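Local coordinates for homoserine kinase (PDB 4P52), which probably phosphorylates homoserine with ATP, a step on the way to threonine, as a kinase of the GHMP family, at residues G230-G235 and R246-H251; P262-V267 and P286-L291. One frame throughout, in Å; residues are numbered along the deposited sequence.

In the fold
Both contacts lie in the C-terminal part of the chain, and their centres are about 18 Å apart. The residues that touch are buried in each. Contact 1 joins helix 219-237 to the end of helix 241-247 and the turn that follows, beside the second subunit. Contact 2 packs helix 264-273 onto strand 288-292 of a four-stranded antiparallel sheet, and no other protein chain of the assembly touches its segments. Contact 1 mixes a serine against helix backbone with one apolar pair. Contact 2 is wholly apolar across its segments. M248 links them, because its selenium and methyl end pack on L291 and F289.

Contact 1 (G230-G235 and R246-H251); sequences GGLVAG and RSMQDH
G231 and S247 meet where helix 219-237 passes the end of helix 241-247. G231 has no side chain, and the S247 hydroxyl lies against its backbone, with S247 OG 3.1 Å from G231 C. This is packing and not a hydrogen bond. With chi1 at -69°, OG stands opposite its own carbonyl carbon, and it is hydrogen-bonded to L243 O one turn back in its own helix. The hydroxyl is therefore satisfied although it sits in a buried place.

L232 is next, and its CA is 5.3 Å from the CA of S247. The L232 CB and the S247 CB meet alongside at 4.0 Å. Further out, one methyl branch does the touching: L232 CD1 lies 4.0 Å from M248 CG. M248 is a selenomethionine, and it touches L232 at mid-chain. Its extended chi2 (176°) carries SE outward to strand 288-292, and the bend at chi3 (86°) turns only the terminal methyl CE.

V233 and A234, on the next part of the helix, pack on G230 and L187 of the second subunit. From that subunit D183 also forms a salt bridge with R246.

M248 is the first residue to leave helical geometry. It is the centre of an inverse gamma turn, in which Q249 N makes a weak bond of 3.0 Å to S247 O. The arrangement is a helical hairpin, two consecutive helices joined by a short loop, beside the subunit interface.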
loop_
_atom_site.group_PDB
_atom_site.type_symbol
_atom_site.label_atom_id
_atom_site.label_comp_id
_atom_site.label_asym_id
_atom_site.label_seq_id
_atom_site.Cartn_x
_atom_site.Cartn_y
_atom_site.Cartn_z
ATOM N N GLY A 230 -0.084 1.866 -1.920
ATOM C CA GLY A 230 0.581 2.658 -0.887
ATOM C C GLY A 230 0.266 4.142 -1.037
ATOM O O GLY A 230 0.056 4.840 -0.042
ATOM N N GLY A 231 0.239 4.611 -2.285
ATOM C CA GLY A 231 -0.006 6.004 -2.599
ATOM C C GLY A 231 -1.407 6.377 -2.172
ATOM O O GLY A 231 -1.630 7.476 -1.694
ATOM N N LEU A 232 -2.347 5.444 -2.338
ATOM C CA LEU A 232 -3.742 5.675 -1.980
ATOM C C LEU A 232 -3.947 5.690 -0.459
ATOM O O LEU A 232 -4.591 6.591 0.070
ATOM C CB LEU A 232 -4.630 4.613 -2.629
ATOM C CG LEU A 232 -6.149 4.751 -2.631
ATOM C CD1 LEU A 232 -6.593 6.134 -3.045
ATOM C CD2 LEU A 232 -6.722 3.748 -3.611
ATOM N N VAL A 233 -3.412 4.693 0.240
ATOM C CA VAL A 233 -3.489 4.652 1.696
ATOM C C VAL A 233 -2.869 5.902 2.350
ATOM O O VAL A 233 -3.457 6.480 3.267
ATOM C CB VAL A 233 -2.855 3.359 2.238
ATOM C CG1 VAL A 233 -2.697 3.395 3.747
ATOM C CG2 VAL A 233 -3.700 2.158 1.824
ATOM N N ALA A 234 -1.703 6.323 1.859
ATOM C CA ALA A 234 -1.037 7.516 2.373
ATOM C C ALA A 234 -1.885 8.743 2.077
ATOM O O ALA A 234 -2.139 9.533 2.968
ATOM C CB ALA A 234 0.373 7.667 1.802
ATOM N N GLY A 235 -2.316 8.884 0.825
ATOM C CA GLY A 235 -3.281 9.915 0.412
ATOM C C GLY A 235 -4.545 10.057 1.268
ATOM O O GLY A 235 -5.010 11.168 1.480
ATOM N N ARG A 246 -3.746 10.594 -8.404
ATOM C CA ARG A 246 -2.683 9.936 -9.141
ATOM C C ARG A 246 -2.583 8.455 -8.786
ATOM O O ARG A 246 -2.257 7.649 -9.641
ATOM C CB ARG A 246 -1.354 10.653 -8.912
ATOM C CG ARG A 246 -1.034 11.782 -9.895
ATOM C CD ARG A 246 0.200 12.547 -9.425
ATOM N NE ARG A 246 0.298 12.476 -7.960
ATOM C CZ ARG A 246 0.868 13.384 -7.174
ATOM N NH1 ARG A 246 1.403 14.470 -7.709
ATOM N NH2 ARG A 246 0.890 13.206 -5.852
ATOM N N SER A 247 -2.889 8.113 -7.539
ATOM C CA SER A 247 -2.867 6.735 -7.064
ATOM C C SER A 247 -4.018 5.845 -7.523
ATOM O O SER A 247 -3.927 4.614 -7.430
ATOM C CB SER A 247 -2.814 6.698 -5.546
ATOM O OG SER A 247 -1.547 7.171 -5.154
HETATM N N MSE A 248 -5.094 6.438 -8.026
HETATM C CA MSE A 248 -6.209 5.632 -8.470
HETATM C C MSE A 248 -6.074 5.198 -9.896
HETATM O O MSE A 248 -6.885 5.577 -10.740
HETATM C CB MSE A 248 -7.424 6.472 -8.313
HETATM C CG MSE A 248 -7.864 6.253 -6.888
HETATM SE SE MSE A 248 -9.386 7.474 -6.709
HETATM C CE MSE A 248 -10.722 6.188 -7.427
ATOM N N GLN A 249 -5.037 4.412 -10.165
ATOM C CA GLN A 249 -4.793 3.785 -11.462
ATOM C C GLN A 249 -4.795 2.296 -11.197
ATOM O O GLN A 249 -4.142 1.818 -10.254
ATOM C CB GLN A 249 -3.428 4.165 -12.058
ATOM C CG GLN A 249 -3.104 5.639 -12.239
ATOM C CD GLN A 249 -4.234 6.422 -12.891
ATOM O OE1 GLN A 249 -4.897 5.936 -13.812
ATOM N NE2 GLN A 249 -4.466 7.644 -12.407
ATOM N N ASP A 250 -5.536 1.552 -12.007
ATOM C CA ASP A 250 -5.567 0.117 -11.860
ATOM C C ASP A 250 -5.111 -0.463 -13.167
ATOM O O ASP A 250 -5.786 -0.335 -14.169
ATOM C CB ASP A 250 -6.971 -0.345 -11.486
ATOM C CG ASP A 250 -7.114 -1.872 -11.452
ATOM O OD1 ASP A 250 -6.088 -2.627 -11.528
ATOM O OD2 ASP A 250 -8.284 -2.314 -11.358
ATOM N N HIS A 251 -3.952 -1.096 -13.165
ATOM C CA HIS A 251 -3.406 -1.605 -14.420
ATOM C C HIS A 251 -3.619 -3.110 -14.645
ATOM O O HIS A 251 -3.193 -3.657 -15.654
ATOM C CB HIS A 251 -1.928 -1.201 -14.547
ATOM C CG HIS A 251 -1.736 0.259 -14.816
ATOM N ND1 HIS A 251 -2.563 0.973 -15.669
ATOM C CD2 HIS A 251 -0.825 1.142 -14.344
ATOM C CE1 HIS A 251 -2.169 2.233 -15.708
ATOM N NE2 HIS A 251 -1.117 2.362 -14.915
#

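Contact 2 (P262-V267 and P286-L291)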
loop_
_atom_site.group_PDB
_atom_site.type_symbol
_atom_site.label_atom_id
_atom_site.label_comp_id
_atom_site.label_asym_id
_atom_site.label_seq_id
_atom_site.Cartn_x
_atom_site.Cartn_y
_atom_site.Cartn_z
ATOM N N PRO A 262 -20.811 -2.605 -20.316
ATOM C CA PRO A 262 -21.144 -1.791 -21.489
ATOM C C PRO A 262 -20.902 -0.312 -21.230
ATOM O O PRO A 262 -21.329 0.200 -20.203
ATOM C CB PRO A 262 -22.632 -2.047 -21.680
ATOM C CG PRO A 262 -22.892 -3.341 -20.968
ATOM C CD PRO A 262 -21.964 -3.354 -19.799
ATOM N N GLY A 263 -20.190 0.352 -22.140
ATOM C CA GLY A 263 -19.975 1.795 -22.069
ATOM C C GLY A 263 -18.936 2.239 -21.063
ATOM O O GLY A 263 -18.770 3.441 -20.817
ATOM N N PHE A 264 -18.212 1.288 -20.483
ATOM C CA PHE A 264 -17.332 1.598 -19.390
ATOM C C PHE A 264 -16.387 2.738 -19.746
ATOM O O PHE A 264 -16.238 3.698 -18.978
ATOM C CB PHE A 264 -16.504 0.389 -18.973
ATOM C CG PHE A 264 -15.509 0.712 -17.895
ATOM C CD1 PHE A 264 -15.916 0.842 -16.581
ATOM C CD2 PHE A 264 -14.186 0.966 -18.205
ATOM C CE1 PHE A 264 -15.027 1.186 -15.580
ATOM C CE2 PHE A 264 -13.273 1.301 -17.204
ATOM C CZ PHE A 264 -13.706 1.401 -15.887
ATOM N N ASP A 265 -15.722 2.618 -20.888
ATOM C CA ASP A 265 -14.728 3.605 -21.254
ATOM C C ASP A 265 -15.303 5.012 -21.377
ATOM O O ASP A 265 -14.697 5.976 -20.883
ATOM C CB ASP A 265 -14.009 3.185 -22.518
ATOM C CG ASP A 265 -13.236 1.888 -22.339
ATOM O OD1 ASP A 265 -12.875 1.539 -21.177
ATOM O OD2 ASP A 265 -12.988 1.209 -23.366
ATOM N N ASP A 266 -16.480 5.131 -21.994
ATOM C CA ASP A 266 -17.143 6.425 -22.121
ATOM C C ASP A 266 -17.595 6.977 -20.784
ATOM O O ASP A 266 -17.518 8.187 -20.549
ATOM C CB ASP A 266 -18.351 6.333 -23.031
ATOM C CG ASP A 266 -17.975 6.031 -24.461
ATOM O OD1 ASP A 266 -16.925 6.545 -24.940
ATOM O OD2 ASP A 266 -18.743 5.271 -25.101
ATOM N N VAL A 267 -18.079 6.090 -19.917
ATOM C CA VAL A 267 -18.585 6.512 -18.629
ATOM C C VAL A 267 -17.418 7.014 -17.780
ATOM O O VAL A 267 -17.536 8.039 -17.113
ATOM C CB VAL A 267 -19.367 5.397 -17.920
ATOM C CG1 VAL A 267 -19.675 5.788 -16.497
ATOM C CG2 VAL A 267 -20.660 5.097 -18.656
ATOM N N PRO A 286 -21.486 -4.555 -12.487
ATOM C CA PRO A 286 -21.209 -3.461 -13.452
ATOM C C PRO A 286 -21.238 -2.022 -12.888
ATOM O O PRO A 286 -20.968 -1.068 -13.650
ATOM C CB PRO A 286 -22.319 -3.612 -14.475
ATOM C CG PRO A 286 -23.450 -4.188 -13.690
ATOM C CD PRO A 286 -22.838 -5.110 -12.660
ATOM N N SER A 287 -21.538 -1.849 -11.595
ATOM C CA SER A 287 -21.478 -0.504 -10.993
ATOM C C SER A 287 -20.103 0.130 -11.037
ATOM O O SER A 287 -19.070 -0.559 -10.954
ATOM C CB SER A 287 -21.997 -0.500 -9.561
ATOM O OG SER A 287 -23.384 -0.790 -9.587
ATOM N N ILE A 288 -20.113 1.453 -11.142
ATOM C CA ILE A 288 -18.932 2.263 -11.308
ATOM C C ILE A 288 -18.990 3.367 -10.270
ATOM O O ILE A 288 -20.064 3.899 -9.981
ATOM C CB ILE A 288 -18.923 2.897 -12.712
ATOM C CG1 ILE A 288 -18.951 1.779 -13.767
ATOM C CG2 ILE A 288 -17.709 3.799 -12.919
ATOM C CD1 ILE A 288 -19.031 2.268 -15.189
ATOM N N PHE A 289 -17.846 3.721 -9.694
ATOM C CA PHE A 289 -17.840 4.794 -8.701
ATOM C C PHE A 289 -16.811 5.833 -9.088
ATOM O O PHE A 289 -15.808 5.524 -9.770
ATOM C CB PHE A 289 -17.545 4.270 -7.287
ATOM C CG PHE A 289 -16.109 3.922 -7.083
ATOM C CD1 PHE A 289 -15.585 2.741 -7.608
ATOM C CD2 PHE A 289 -15.269 4.789 -6.401
ATOM C CE1 PHE A 289 -14.232 2.440 -7.455
ATOM C CE2 PHE A 289 -13.913 4.496 -6.245
ATOM C CZ PHE A 289 -13.391 3.327 -6.779
ATOM N N ALA A 290 -17.044 7.052 -8.625
ATOM C CA ALA A 290 -16.065 8.109 -8.818
ATOM C C ALA A 290 -15.872 8.804 -7.477
ATOM O O ALA A 290 -16.802 8.823 -6.646
ATOM C CB ALA A 290 -16.523 9.093 -9.891
ATOM N N LEU A 291 -14.672 9.346 -7.250
ATOM C CA LEU A 291 -14.443 10.097 -6.044
ATOM C C LEU A 291 -14.276 11.543 -6.426
ATOM O O LEU A 291 -13.744 11.847 -7.501
ATOM C CB LEU A 291 -13.239 9.546 -5.266
ATOM C CG LEU A 291 -13.331 8.084 -4.752
ATOM C CD1 LEU A 291 -12.051 7.708 -4.035
ATOM C CD2 LEU A 291 -14.493 7.863 -3.806
#
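F264 and V267 receive the end of I288 between them, and this apolar group is the whole of the side-chain contact. I288 CD1 lies 3.7 Å from F264 CD1 and meets the ring obliquely. The same methyl is 3.8 Å from V267 CG1. I288 is extended at chi2 (176°), which carries CD1 out from the strand toward the helix. F264 has CG anti to the backbone N, with chi1 at 176°, and its ring reaches nearer to the strand than its CB does. F309 of helix 295-310 packs on both V267 and I288.

The two helices, 264-273 and 295-310, thus pack on a four-stranded antiparallel sheet, a ferredoxin-like alpha/beta sandwich consistent with the C-terminal domain of GHMP kinases.

The helix starts at G263, its N-cap, whose O accepts V267 N at 2.9 Å. The positive phi of G263 (77°) suits a glycine there.

On the strand side P286, after a cis peptide bond, and S287 end a Gly-Ser-Gly-Pro-Ser run characteristic of this kinase family. S287 OG is hydrogen-bonded to S116 O, in the glycine-rich stretch that in GHMP kinases probably forms the phosphate-binding loop.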